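Long-range contacts in GCN5-related N-acetyltransferase (Kribbella flavida, PDB 4MY0), which probably transfers the acetyl group of acetyl-CoA to an amino group of its substrate, possibly an aminoglycoside: residues Y141-F145 against A271-V277; G164-A168 against I195-E200; R170-V175 against Y207-F213; G212-Y216 against L239-V243; G221-D226 against A250-Y256. One frame throughout, in Å; residues are numbered along the deposited sequence.

Followed from the N terminus, the chain enters contact 1 on strand 135-146, and that loop closes last, after 125 intervening residues, when strand 274-284 pairs with it; contacts 2 to 5 are all nested inside. Contact 2 sets the turn before helix 168-182 against helix 192-200. Contact 3 begins before contact 2 has closed, so the two cross, and it joins helix 168-182 to strands 205-209 and 212-219. Contact 4 starts on Gly212 and Phe213, where contact 3 ends, and packs helix 233-244 on strand 212-219. Contact 5 crosses contact 4 and pairs strands 222-230 and 252-256; the latter also borders contact 1 through strand 135-146.

Contact 1 (Y141-F145 against A271-V277); sequences YRFSF and ADKQAHV
Strands 141-145 and 274-277 run antiparallel, their axes at 162°, with Arg142 and His276 as the hydrogen-bonded pair: Arg142 N gives to His276 O at 2.9 Å and His276 N returns to Arg142 O at 3.1 Å. On one face these two residues lie side by side. The guanidinium of Arg142 stacks flat on the imidazole of His276, planes 10° apart, and NH2 of Arg142 stands 3.3 Å from CE1 of His276. Arg142 has CG anti to its backbone N (chi1 -162°) and a bend at chi3 that lays the group over the ring. A leucine here, with no flat group to stack, would probably leave the imidazole freer to turn. On the other face CD1 of Tyr141 touches CG2 of Val277. The CB of Ala275 meets the ring of Phe143. Past Phe143 the pairing opens: one water accepts from Ser144 N and donates to the carbonyls of Asp272 and Gln274. Direct bonding resumes where Asp272 N reaches Ser144 O at 2.9 Å, and Asp272 OD2 accepts from Gln274 N in an Asx turn. Gln274 to His276 pair in turn with a strand of a second subunit, an antiparallel ladder that carries the sheet across the interface.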
# COMPACT_ATOMS: atom_id res chain seq x y z
N TYR C 141 2.20 -25.18 -1.97
CA TYR C 141 1.17 -24.31 -1.42
C TYR C 141 1.67 -23.66 -0.14
O TYR C 141 2.29 -24.32 0.69
CB TYR C 141 -0.09 -25.11 -1.04
CG TYR C 141 -0.78 -25.84 -2.16
CD1 TYR C 141 -1.82 -25.26 -2.87
CD2 TYR C 141 -0.42 -27.15 -2.47
CE1 TYR C 141 -2.47 -25.95 -3.89
CE2 TYR C 141 -1.06 -27.84 -3.48
CZ TYR C 141 -2.08 -27.24 -4.18
OH TYR C 141 -2.71 -27.95 -5.19
N ARG C 142 1.37 -22.37 0.04
CA ARG C 142 1.59 -21.73 1.33
C ARG C 142 0.28 -21.18 1.88
O ARG C 142 -0.38 -20.38 1.21
CB ARG C 142 2.66 -20.61 1.27
CG ARG C 142 3.22 -20.26 2.69
CD ARG C 142 3.97 -18.92 2.73
NE ARG C 142 3.08 -17.77 2.53
CZ ARG C 142 3.44 -16.51 2.72
NH1 ARG C 142 4.67 -16.23 3.12
NH2 ARG C 142 2.58 -15.52 2.50
N PHE C 143 -0.10 -21.60 3.08
CA PHE C 143 -1.31 -21.08 3.71
C PHE C 143 -0.96 -20.27 4.95
O PHE C 143 0.11 -20.45 5.53
CB PHE C 143 -2.27 -22.23 4.05
CG PHE C 143 -2.82 -22.92 2.83
CD1 PHE C 143 -3.81 -22.32 2.06
CD2 PHE C 143 -2.35 -24.17 2.45
CE1 PHE C 143 -4.32 -22.95 0.92
CE2 PHE C 143 -2.85 -24.81 1.31
CZ PHE C 143 -3.83 -24.20 0.55
N SER C 144 -1.85 -19.36 5.35
CA SER C 144 -1.56 -18.52 6.50
C SER C 144 -2.65 -18.67 7.56
O SER C 144 -3.84 -18.50 7.27
CB SER C 144 -1.43 -17.05 6.08
OG SER C 144 -0.48 -16.90 5.04
N PHE C 145 -2.23 -18.97 8.79
CA PHE C 145 -3.16 -19.16 9.89
C PHE C 145 -2.94 -18.11 10.97
O PHE C 145 -1.89 -17.44 11.01
CB PHE C 145 -2.96 -20.56 10.49
CG PHE C 145 -3.09 -21.67 9.48
CD1 PHE C 145 -4.32 -22.25 9.23
CD2 PHE C 145 -1.99 -22.11 8.76
CE1 PHE C 145 -4.46 -23.27 8.28
CE2 PHE C 145 -2.10 -23.14 7.81
CZ PHE C 145 -3.34 -23.71 7.57
N ALA C 271 -7.69 -20.99 6.95
CA ALA C 271 -6.53 -20.29 6.41
C ALA C 271 -7.00 -19.04 5.65
O ALA C 271 -8.13 -19.01 5.14
CB ALA C 271 -5.76 -21.21 5.49
N ASP C 272 -6.16 -18.01 5.59
CA ASP C 272 -6.50 -16.80 4.85
C ASP C 272 -6.86 -17.20 3.42
O ASP C 272 -6.29 -18.15 2.87
CB ASP C 272 -5.29 -15.85 4.85
CG ASP C 272 -5.63 -14.43 4.41
OD1 ASP C 272 -5.15 -13.49 5.07
OD2 ASP C 272 -6.34 -14.24 3.39
N LYS C 273 -7.85 -16.52 2.83
CA LYS C 273 -8.25 -16.75 1.45
C LYS C 273 -7.01 -16.60 0.54
O LYS C 273 -6.81 -17.37 -0.41
CB LYS C 273 -9.35 -15.74 1.05
CG LYS C 273 -9.78 -15.80 -0.41
CD LYS C 273 -11.08 -14.99 -0.68
CE LYS C 273 -10.83 -13.49 -0.74
NZ LYS C 273 -12.08 -12.72 -1.06
N GLN C 274 -6.18 -15.62 0.85
CA GLN C 274 -5.00 -15.31 0.06
C GLN C 274 -3.90 -16.32 0.35
O GLN C 274 -3.38 -16.38 1.46
CB GLN C 274 -4.52 -13.89 0.34
CG GLN C 274 -5.60 -12.86 -0.02
CD GLN C 274 -5.10 -11.44 -0.02
OE1 GLN C 274 -3.96 -11.16 0.36
NE2 GLN C 274 -5.95 -10.52 -0.46
N ALA C 275 -3.58 -17.13 -0.65
CA ALA C 275 -2.56 -18.18 -0.50
C ALA C 275 -1.55 -18.09 -1.64
O ALA C 275 -1.78 -17.39 -2.63
CB ALA C 275 -3.21 -19.56 -0.51
N HIS C 276 -0.44 -18.80 -1.48
CA HIS C 276 0.56 -18.89 -2.53
C HIS C 276 0.42 -20.26 -3.16
O HIS C 276 0.34 -21.26 -2.45
CB HIS C 276 1.98 -18.77 -1.97
CG HIS C 276 2.34 -17.39 -1.51
ND1 HIS C 276 3.55 -17.10 -0.93
CD2 HIS C 276 1.64 -16.23 -1.55
CE1 HIS C 276 3.60 -15.81 -0.64
NE2 HIS C 276 2.45 -15.26 -1.01
N VAL C 277 0.36 -20.29 -4.49
CA VAL C 277 0.30 -21.53 -5.24
C VAL C 277 1.38 -21.43 -6.31
O VAL C 277 1.25 -20.61 -7.22
CB VAL C 277 -1.09 -21.74 -5.87
CG1 VAL C 277 -1.16 -23.07 -6.60
CG2 VAL C 277 -2.19 -21.67 -4.80
O HOH W 1 -3.48 -18.47 3.14
O HOH W 2 -1.58 -14.95 3.31

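Contact 2 (G164-A168 against I195-E200); sequences GAKDA and IAEWLE
Leu199 lays its CB and CD1 over the turn at Gly164, with CD1 3.5 Å from Gly164 O and CB 3.8 Å from the same oxygen. Its CG stands anti to the carbonyl carbon (chi1 -63°), which carries CD1 onward until it lies 3.9 Å from the CA of Ala168. The methyl of Ala168 points at the helix and enters between Ile195 and Ala196: its CB is 3.7 Å from CG2 of Ile195 and 4.1 Å from CB of Ala196. Small residues permit this closeness, as the CA atoms of Ala165 and Ala196 come within 4.5 Å. One turn further along, the extended side chain of Glu200 brings OE1 alongside the CB of Ala165. No hydrogen bond crosses between the segments; the polar bonds are local. Gly164 N donates to the anti lone pair of Asp167 OD2 at 3.0 Å, and Asp167 N gives back to Gly164 O, so two bonds link Gly164 and Asp167 and close the turn, while OD1 of Asp167 forms a salt bridge with Arg161. The geometry is that of a short 3-10 turn leading into helix 168-182, with Ala165 and Ala168 packed against Ile195, Ala196 and Leu199 near the end of helix 192-200.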
# COMPACT_ATOMS: atom_id res chain seq x y z
N GLY C 164 17.93 -31.21 17.04
CA GLY C 164 19.09 -30.69 16.35
C GLY C 164 19.65 -31.65 15.31
O GLY C 164 18.97 -32.59 14.88
N ALA C 165 20.90 -31.41 14.92
CA ALA C 165 21.53 -32.12 13.81
C ALA C 165 21.46 -33.64 13.92
O ALA C 165 21.25 -34.33 12.91
CB ALA C 165 22.98 -31.67 13.69
N LYS C 166 21.66 -34.15 15.13
CA LYS C 166 21.74 -35.60 15.34
C LYS C 166 20.40 -36.31 15.16
O LYS C 166 20.33 -37.53 15.17
CB LYS C 166 22.30 -35.91 16.72
CG LYS C 166 23.71 -35.38 16.95
CD LYS C 166 23.70 -34.02 17.65
CE LYS C 166 25.02 -33.25 17.43
NZ LYS C 166 26.22 -34.02 17.88
N ASP C 167 19.32 -35.54 15.01
CA ASP C 167 18.00 -36.12 14.84
C ASP C 167 17.63 -36.29 13.37
O ASP C 167 16.51 -36.66 13.04
CB ASP C 167 16.96 -35.26 15.55
CG ASP C 167 17.18 -35.21 17.05
OD1 ASP C 167 17.19 -36.30 17.68
OD2 ASP C 167 17.35 -34.10 17.60
N ALA C 168 18.59 -36.01 12.48
CA ALA C 168 18.31 -36.05 11.04
C ALA C 168 17.75 -37.40 10.61
O ALA C 168 16.78 -37.45 9.87
CB ALA C 168 19.57 -35.72 10.24
N ILE C 195 19.85 -32.60 5.49
CA ILE C 195 18.85 -32.42 6.53
C ILE C 195 19.52 -32.02 7.85
O ILE C 195 19.01 -31.15 8.56
CB ILE C 195 18.01 -33.69 6.71
CG1 ILE C 195 17.02 -33.79 5.55
CG2 ILE C 195 17.31 -33.71 8.08
CD1 ILE C 195 16.49 -35.16 5.33
N ALA C 196 20.66 -32.63 8.14
CA ALA C 196 21.45 -32.24 9.31
C ALA C 196 21.87 -30.76 9.26
O ALA C 196 21.85 -30.07 10.29
CB ALA C 196 22.67 -33.17 9.45
N GLU C 197 22.27 -30.29 8.08
CA GLU C 197 22.64 -28.88 7.90
C GLU C 197 21.46 -27.98 8.25
O GLU C 197 21.61 -26.96 8.92
CB GLU C 197 23.08 -28.61 6.45
CG GLU C 197 24.30 -29.42 5.99
CD GLU C 197 24.74 -29.07 4.56
OE1 GLU C 197 24.27 -28.05 4.01
OE2 GLU C 197 25.56 -29.83 3.99
N TRP C 198 20.30 -28.40 7.78
CA TRP C 198 19.04 -27.69 7.95
C TRP C 198 18.72 -27.59 9.44
O TRP C 198 18.35 -26.52 9.93
CB TRP C 198 17.97 -28.47 7.17
CG TRP C 198 16.56 -27.95 7.16
CD1 TRP C 198 16.14 -26.68 6.89
CD2 TRP C 198 15.37 -28.74 7.37
NE1 TRP C 198 14.76 -26.62 6.95
CE2 TRP C 198 14.27 -27.87 7.24
CE3 TRP C 198 15.14 -30.09 7.68
CZ2 TRP C 198 12.95 -28.30 7.39
CZ3 TRP C 198 13.82 -30.52 7.83
CH2 TRP C 198 12.74 -29.63 7.69
N LEU C 199 18.89 -28.70 10.16
CA LEU C 199 18.57 -28.74 11.59
C LEU C 199 19.65 -28.09 12.45
O LEU C 199 19.37 -27.69 13.58
CB LEU C 199 18.36 -30.19 12.05
CG LEU C 199 17.19 -30.95 11.43
CD1 LEU C 199 17.17 -32.40 11.90
CD2 LEU C 199 15.87 -30.27 11.73
N GLU C 200 20.87 -27.98 11.94
CA GLU C 200 21.95 -27.32 12.70
C GLU C 200 21.93 -25.79 12.54
O GLU C 200 22.46 -25.06 13.36
CB GLU C 200 23.33 -27.89 12.34
CG GLU C 200 24.47 -27.34 13.20
CD GLU C 200 25.67 -28.27 13.30
OE1 GLU C 200 25.51 -29.47 12.97
OE2 GLU C 200 26.76 -27.82 13.70

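Contact 3 (R170-V175 against Y207-F213); sequences RFLELV and YLAEDGF
Phe171 leaves its helix with CB already 3.9 Å from CE1 of Phe213, and the CD1 branch then runs over that ring. CG lies near CD1 and CE1 of Phe213, CD1 stands above the centre of the ring, and CE1 comes to 3.3 Å from CD2 of Phe213. At the tip, CZ passes beyond the ring to CB of Phe213, 3.7 Å away, while CE2 on the other branch touches CD1 of Leu208. The two rings form a face-to-face stack, planes at 18° and centroids 3.9 Å apart. Phe213 can offer its face because its CG sits between the backbone N and the carbonyl carbon (chi1 68°), which turns the ring to the helix; its rim is met by CD1 of Leu174 and CG2 of Val175. A serine in place of Phe213 would probably leave Phe171 without its stacking partner and open a gap beside Leu174 and Val175. Nearer the surface, NH2 of Arg170 gives a bent bond (137°) to Glu210 O at 2.7 Å, with the oxygen near the guanidinium plane. NE reaches Ala209 O through a water, and NH1 forms a salt bridge with Glu173, so three groups fix the guanidinium. Helix 168-182 thus covers the hairpin of strands 205-209 and 212-219, with Leu199 of helix 192-200 against Phe171 and Val229 of strand 222-230 against Phe213.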
# COMPACT_ATOMS: atom_id res chain seq x y z
N ARG C 170 16.23 -39.72 12.40
CA ARG C 170 14.89 -39.91 12.97
C ARG C 170 13.82 -39.17 12.16
O ARG C 170 12.71 -39.68 11.96
CB ARG C 170 14.85 -39.48 14.44
CG ARG C 170 13.48 -39.59 15.08
CD ARG C 170 12.96 -41.03 15.02
NE ARG C 170 11.70 -41.19 15.73
CZ ARG C 170 10.98 -42.31 15.72
NH1 ARG C 170 11.41 -43.36 15.04
NH2 ARG C 170 9.84 -42.38 16.40
N PHE C 171 14.16 -37.96 11.69
CA PHE C 171 13.23 -37.17 10.88
C PHE C 171 12.89 -37.92 9.59
O PHE C 171 11.73 -37.97 9.17
CB PHE C 171 13.84 -35.81 10.53
CG PHE C 171 13.64 -34.75 11.59
CD1 PHE C 171 13.24 -33.47 11.23
CD2 PHE C 171 13.85 -35.03 12.93
CE1 PHE C 171 13.07 -32.49 12.21
CE2 PHE C 171 13.68 -34.07 13.91
CZ PHE C 171 13.28 -32.80 13.55
N LEU C 172 13.92 -38.50 8.97
CA LEU C 172 13.73 -39.28 7.75
C LEU C 172 12.86 -40.51 7.96
O LEU C 172 12.06 -40.86 7.09
CB LEU C 172 15.07 -39.66 7.14
CG LEU C 172 15.66 -38.48 6.37
CD1 LEU C 172 17.11 -38.72 5.94
CD2 LEU C 172 14.76 -38.16 5.17
N GLU C 173 13.02 -41.16 9.11
CA GLU C 173 12.16 -42.29 9.45
C GLU C 173 10.70 -41.83 9.57
O GLU C 173 9.80 -42.44 9.01
CB GLU C 173 12.61 -42.95 10.76
CG GLU C 173 13.96 -43.71 10.69
CD GLU C 173 14.30 -44.45 11.98
OE1 GLU C 173 15.19 -45.34 11.94
OE2 GLU C 173 13.69 -44.16 13.04
N LEU C 174 10.48 -40.75 10.32
CA LEU C 174 9.12 -40.28 10.56
C LEU C 174 8.46 -39.88 9.25
O LEU C 174 7.31 -40.23 8.99
CB LEU C 174 9.13 -39.11 11.53
CG LEU C 174 9.53 -39.50 12.95
CD1 LEU C 174 9.65 -38.28 13.84
CD2 LEU C 174 8.55 -40.52 13.54
N VAL C 175 9.20 -39.17 8.41
CA VAL C 175 8.70 -38.72 7.12
C VAL C 175 8.37 -39.93 6.26
O VAL C 175 7.32 -39.99 5.61
CB VAL C 175 9.74 -37.82 6.40
CG1 VAL C 175 9.46 -37.75 4.92
CG2 VAL C 175 9.74 -36.43 7.00
N TYR C 207 11.48 -29.20 16.48
CA TYR C 207 10.99 -29.92 17.67
C TYR C 207 10.55 -31.31 17.29
O TYR C 207 10.02 -31.51 16.19
CB TYR C 207 9.86 -29.14 18.36
CG TYR C 207 10.39 -27.82 18.86
CD1 TYR C 207 11.03 -27.73 20.08
CD2 TYR C 207 10.34 -26.68 18.05
CE1 TYR C 207 11.57 -26.54 20.51
CE2 TYR C 207 10.88 -25.48 18.49
CZ TYR C 207 11.49 -25.42 19.72
OH TYR C 207 12.04 -24.25 20.19
N LEU C 208 10.77 -32.26 18.20
CA LEU C 208 10.54 -33.66 17.91
C LEU C 208 9.67 -34.31 18.99
O LEU C 208 9.93 -34.16 20.18
CB LEU C 208 11.88 -34.39 17.84
CG LEU C 208 11.84 -35.91 17.69
CD1 LEU C 208 11.24 -36.27 16.35
CD2 LEU C 208 13.23 -36.50 17.85
N ALA C 209 8.63 -35.01 18.55
CA ALA C 209 7.85 -35.86 19.45
C ALA C 209 8.12 -37.32 19.08
O ALA C 209 8.87 -37.58 18.15
CB ALA C 209 6.37 -35.55 19.32
N GLU C 210 7.50 -38.25 19.80
CA GLU C 210 7.67 -39.68 19.52
C GLU C 210 7.25 -40.06 18.09
O GLU C 210 7.88 -40.91 17.45
CB GLU C 210 6.87 -40.51 20.53
CG GLU C 210 6.98 -42.02 20.37
CD GLU C 210 6.55 -42.77 21.62
OE1 GLU C 210 5.67 -42.26 22.35
OE2 GLU C 210 7.10 -43.87 21.89
N ASP C 211 6.21 -39.40 17.58
CA ASP C 211 5.68 -39.72 16.25
C ASP C 211 5.41 -38.48 15.40
O ASP C 211 4.37 -38.38 14.73
CB ASP C 211 4.40 -40.55 16.39
CG ASP C 211 3.28 -39.78 17.07
OD1 ASP C 211 2.09 -40.10 16.82
OD2 ASP C 211 3.58 -38.85 17.83
N GLY C 212 6.36 -37.54 15.42
CA GLY C 212 6.22 -36.34 14.63
C GLY C 212 7.30 -35.31 14.88
O GLY C 212 8.08 -35.41 15.83
N PHE C 213 7.34 -34.30 14.01
CA PHE C 213 8.23 -33.17 14.21
C PHE C 213 7.74 -31.91 13.52
O PHE C 213 6.86 -31.96 12.66
CB PHE C 213 9.65 -33.50 13.73
CG PHE C 213 9.79 -33.68 12.23
CD1 PHE C 213 9.91 -34.95 11.68
CD2 PHE C 213 9.85 -32.57 11.39
CE1 PHE C 213 10.06 -35.11 10.31
CE2 PHE C 213 9.99 -32.73 10.01
CZ PHE C 213 10.09 -34.00 9.47
O HOH W 3 10.86 -39.40 17.86

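Contact 4 (G212-Y216 against L239-V243); sequences GFVVY and LWATV
Val243 and Tyr216 overlap with their side chains pointing opposite ways, and CG2 of the valine rests over one face of the phenol ring, a CH-pi contact with CG2 4.1 Å from the ring centroid, 24° off its normal and displaced toward CD2. The tyrosine has its CG between the backbone N and the carbonyl carbon (chi1 66°), a torsion that swings the ring to the helix. The same methyl of Val243 meets CG2 of Val214 at 3.7 Å, where the two valines cross at a slant. Strand 212-216 and helix 239-243 run nearly alongside, axes at 22° and 8.8 Å apart, as expected of an alpha/beta layer in a GNAT-type domain. Val214 and Leu239 are again opposed in direction, CG1 against CD2 at 3.9 Å. The other branch of Leu239 presses on backbone, with CD1 3.4 Å from Phe213 N; a CB on Gly212 would come tight against this methyl. At the far end a water joins Tyr216 OH to Val243 O, and Pro92 of a third subunit packs on Tyr216 and Thr242.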
# COMPACT_ATOMS: atom_id res chain seq x y z
N GLY C 212 6.36 -37.54 15.42
CA GLY C 212 6.22 -36.34 14.63
C GLY C 212 7.30 -35.31 14.88
O GLY C 212 8.08 -35.41 15.83
N PHE C 213 7.34 -34.30 14.01
CA PHE C 213 8.23 -33.17 14.21
C PHE C 213 7.74 -31.91 13.52
O PHE C 213 6.86 -31.96 12.66
CB PHE C 213 9.65 -33.50 13.73
CG PHE C 213 9.79 -33.68 12.23
CD1 PHE C 213 9.91 -34.95 11.68
CD2 PHE C 213 9.85 -32.57 11.39
CE1 PHE C 213 10.06 -35.11 10.31
CE2 PHE C 213 9.99 -32.73 10.01
CZ PHE C 213 10.09 -34.00 9.47
N VAL C 214 8.33 -30.78 13.87
CA VAL C 214 8.02 -29.54 13.17
C VAL C 214 9.31 -28.73 13.08
O VAL C 214 10.13 -28.73 14.01
CB VAL C 214 6.90 -28.74 13.88
CG1 VAL C 214 7.33 -28.33 15.27
CG2 VAL C 214 6.50 -27.49 13.06
N VAL C 215 9.49 -28.08 11.93
CA VAL C 215 10.61 -27.17 11.75
C VAL C 215 10.02 -25.84 11.29
O VAL C 215 9.27 -25.79 10.32
CB VAL C 215 11.60 -27.67 10.70
CG1 VAL C 215 12.80 -26.72 10.60
CG2 VAL C 215 12.06 -29.10 11.07
N TYR C 216 10.35 -24.77 12.01
CA TYR C 216 9.85 -23.45 11.63
C TYR C 216 10.88 -22.36 11.88
O TYR C 216 11.96 -22.62 12.44
CB TYR C 216 8.51 -23.14 12.32
CG TYR C 216 8.57 -22.99 13.82
CD1 TYR C 216 8.51 -21.73 14.42
CD2 TYR C 216 8.65 -24.10 14.65
CE1 TYR C 216 8.55 -21.59 15.78
CE2 TYR C 216 8.69 -23.96 16.02
CZ TYR C 216 8.64 -22.71 16.59
OH TYR C 216 8.66 -22.59 17.96
N LEU C 239 2.38 -30.14 18.26
CA LEU C 239 3.39 -29.50 17.42
C LEU C 239 2.87 -28.17 16.87
O LEU C 239 3.61 -27.19 16.85
CB LEU C 239 3.83 -30.42 16.29
CG LEU C 239 4.59 -31.68 16.67
CD1 LEU C 239 4.74 -32.57 15.47
CD2 LEU C 239 5.96 -31.35 17.25
N TRP C 240 1.62 -28.14 16.43
CA TRP C 240 1.02 -26.86 16.02
C TRP C 240 0.96 -25.91 17.21
O TRP C 240 1.17 -24.72 17.06
CB TRP C 240 -0.39 -27.04 15.43
CG TRP C 240 -0.36 -27.55 14.02
CD1 TRP C 240 -0.77 -28.78 13.58
CD2 TRP C 240 0.14 -26.85 12.87
NE1 TRP C 240 -0.56 -28.88 12.22
CE2 TRP C 240 0.00 -27.72 11.76
CE3 TRP C 240 0.70 -25.58 12.68
CZ2 TRP C 240 0.40 -27.35 10.47
CZ3 TRP C 240 1.09 -25.21 11.40
CH2 TRP C 240 0.94 -26.09 10.31
N ALA C 241 0.67 -26.45 18.39
CA ALA C 241 0.57 -25.59 19.56
C ALA C 241 1.95 -25.04 19.95
O ALA C 241 2.06 -23.92 20.43
CB ALA C 241 -0.10 -26.33 20.72
N THR C 242 3.00 -25.84 19.73
CA THR C 242 4.38 -25.36 19.91
C THR C 242 4.66 -24.13 19.03
O THR C 242 5.14 -23.11 19.51
CB THR C 242 5.41 -26.45 19.60
OG1 THR C 242 5.12 -27.60 20.40
CG2 THR C 242 6.83 -25.97 19.90
N VAL C 243 4.33 -24.23 17.74
CA VAL C 243 4.53 -23.09 16.84
C VAL C 243 3.68 -21.89 17.28
O VAL C 243 4.17 -20.76 17.38
CB VAL C 243 4.16 -23.46 15.38
CG1 VAL C 243 4.42 -22.27 14.45
CG2 VAL C 243 4.96 -24.68 14.92
O HOH W 4 6.83 -20.39 18.79

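Contact 5 (G221-D226 against A250-Y256); sequences GDLQVD and ARTVHAY
With CG anti to its carbonyl carbon (chi1 -65°), Asp222 points its carboxylate at the neighbouring strand, where OD1 takes a weak bond from Thr252 N at 3.3 Å and lies as close to Thr252 CB. OD2 of Asp222 ends 3.7 Å from NE2 of His254, the carboxylate and imidazole planes being 83° apart; this nearness would probably favour a protonated ring, whose ND1 is held by Ser144. Gln224 stretches out from a CG anti to its backbone N (chi1 167°) until its CD meets the edge of the Tyr256 ring. The amide stands almost square to that ring and is fixed by a bond from NE2 to Asp226 OD1 at 2.7 Å. Between the strands the ladder is parallel: Leu223 N gives to Thr252 O, His254 N to Leu223 O at 2.7 Å, Val225 N to His254 O and Tyr256 N to Val225 O. On the opposite face Val225 CG2 touches Val253 CG1 at 3.8 Å, and Leu223 packs on Ala250. Helix 233-244 covers this apolar face through Trp240 and Val243 and completes the beta-alpha-beta crossover, while strands 212-219 and 135-146 flank the pair.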
# COMPACT_ATOMS: atom_id res chain seq x y z
N GLY C 221 8.54 -10.95 11.03
CA GLY C 221 7.60 -10.70 12.11
C GLY C 221 6.58 -11.80 12.28
O GLY C 221 5.95 -11.91 13.34
N ASP C 222 6.39 -12.62 11.25
CA ASP C 222 5.54 -13.80 11.42
C ASP C 222 6.38 -15.08 11.52
O ASP C 222 7.60 -15.05 11.36
CB ASP C 222 4.53 -13.91 10.28
CG ASP C 222 3.54 -12.75 10.28
OD1 ASP C 222 3.00 -12.40 11.37
OD2 ASP C 222 3.33 -12.17 9.19
N LEU C 223 5.71 -16.20 11.76
CA LEU C 223 6.41 -17.48 11.77
C LEU C 223 6.04 -18.25 10.51
O LEU C 223 4.95 -18.08 9.93
CB LEU C 223 6.05 -18.28 13.02
CG LEU C 223 6.52 -17.68 14.34
CD1 LEU C 223 5.89 -18.43 15.50
CD2 LEU C 223 8.03 -17.72 14.44
N GLN C 224 6.98 -19.05 10.05
CA GLN C 224 6.77 -19.85 8.86
C GLN C 224 7.13 -21.30 9.17
O GLN C 224 8.23 -21.58 9.65
CB GLN C 224 7.65 -19.34 7.73
CG GLN C 224 7.70 -20.31 6.56
CD GLN C 224 8.70 -19.88 5.51
OE1 GLN C 224 8.54 -18.84 4.88
NE2 GLN C 224 9.74 -20.69 5.31
N VAL C 225 6.20 -22.20 8.90
CA VAL C 225 6.46 -23.63 9.11
C VAL C 225 7.00 -24.21 7.80
O VAL C 225 6.33 -24.12 6.76
CB VAL C 225 5.18 -24.35 9.54
CG1 VAL C 225 5.37 -25.86 9.55
CG2 VAL C 225 4.73 -23.84 10.92
N ASP C 226 8.22 -24.74 7.82
CA ASP C 226 8.81 -25.37 6.64
C ASP C 226 8.23 -26.77 6.46
O ASP C 226 8.05 -27.24 5.34
CB ASP C 226 10.34 -25.50 6.77
CG ASP C 226 11.07 -24.18 6.62
OD1 ASP C 226 10.48 -23.21 6.08
OD2 ASP C 226 12.25 -24.12 7.04
N ALA C 250 4.10 -13.08 17.32
CA ALA C 250 3.73 -13.34 15.93
C ALA C 250 2.23 -13.56 15.81
O ALA C 250 1.69 -14.49 16.41
CB ALA C 250 4.48 -14.56 15.40
N ARG C 251 1.56 -12.70 15.06
CA ARG C 251 0.12 -12.80 14.88
C ARG C 251 -0.22 -13.91 13.88
O ARG C 251 -1.25 -14.58 13.99
CB ARG C 251 -0.47 -11.46 14.41
CG ARG C 251 -0.79 -10.47 15.54
CD ARG C 251 0.47 -10.06 16.31
NE ARG C 251 0.25 -8.94 17.22
CZ ARG C 251 0.15 -9.05 18.54
NH1 ARG C 251 -0.06 -7.96 19.28
NH2 ARG C 251 0.25 -10.24 19.13
N THR C 252 0.68 -14.11 12.93
CA THR C 252 0.41 -14.99 11.80
C THR C 252 1.44 -16.11 11.65
O THR C 252 2.65 -15.89 11.83
CB THR C 252 0.34 -14.15 10.51
OG1 THR C 252 -0.75 -13.22 10.63
CG2 THR C 252 0.14 -15.02 9.27
N VAL C 253 0.97 -17.30 11.32
CA VAL C 253 1.85 -18.41 10.98
C VAL C 253 1.62 -18.84 9.53
O VAL C 253 0.52 -19.28 9.19
CB VAL C 253 1.58 -19.64 11.85
CG1 VAL C 253 2.45 -20.81 11.38
CG2 VAL C 253 1.85 -19.32 13.32
N HIS C 254 2.64 -18.72 8.69
CA HIS C 254 2.53 -19.22 7.33
C HIS C 254 2.99 -20.69 7.34
O HIS C 254 3.90 -21.05 8.09
CB HIS C 254 3.40 -18.40 6.37
CG HIS C 254 3.12 -16.92 6.41
ND1 HIS C 254 1.92 -16.38 6.03
CD2 HIS C 254 3.92 -15.88 6.75
CE1 HIS C 254 1.97 -15.06 6.15
NE2 HIS C 254 3.18 -14.73 6.59
N ALA C 255 2.36 -21.54 6.53
CA ALA C 255 2.80 -22.93 6.49
C ALA C 255 2.83 -23.49 5.08
O ALA C 255 1.90 -23.28 4.28
CB ALA C 255 1.94 -23.80 7.38
N TYR C 256 3.91 -24.20 4.79
CA TYR C 256 3.98 -24.99 3.57
C TYR C 256 3.43 -26.37 3.88
O TYR C 256 3.94 -27.09 4.75
CB TYR C 256 5.41 -25.07 3.06
CG TYR C 256 5.86 -23.75 2.50
CD1 TYR C 256 5.48 -23.38 1.21
CD2 TYR C 256 6.62 -22.86 3.25
CE1 TYR C 256 5.86 -22.16 0.68
CE2 TYR C 256 7.01 -21.63 2.72
CZ TYR C 256 6.62 -21.30 1.43
OH TYR C 256 6.99 -20.09 0.88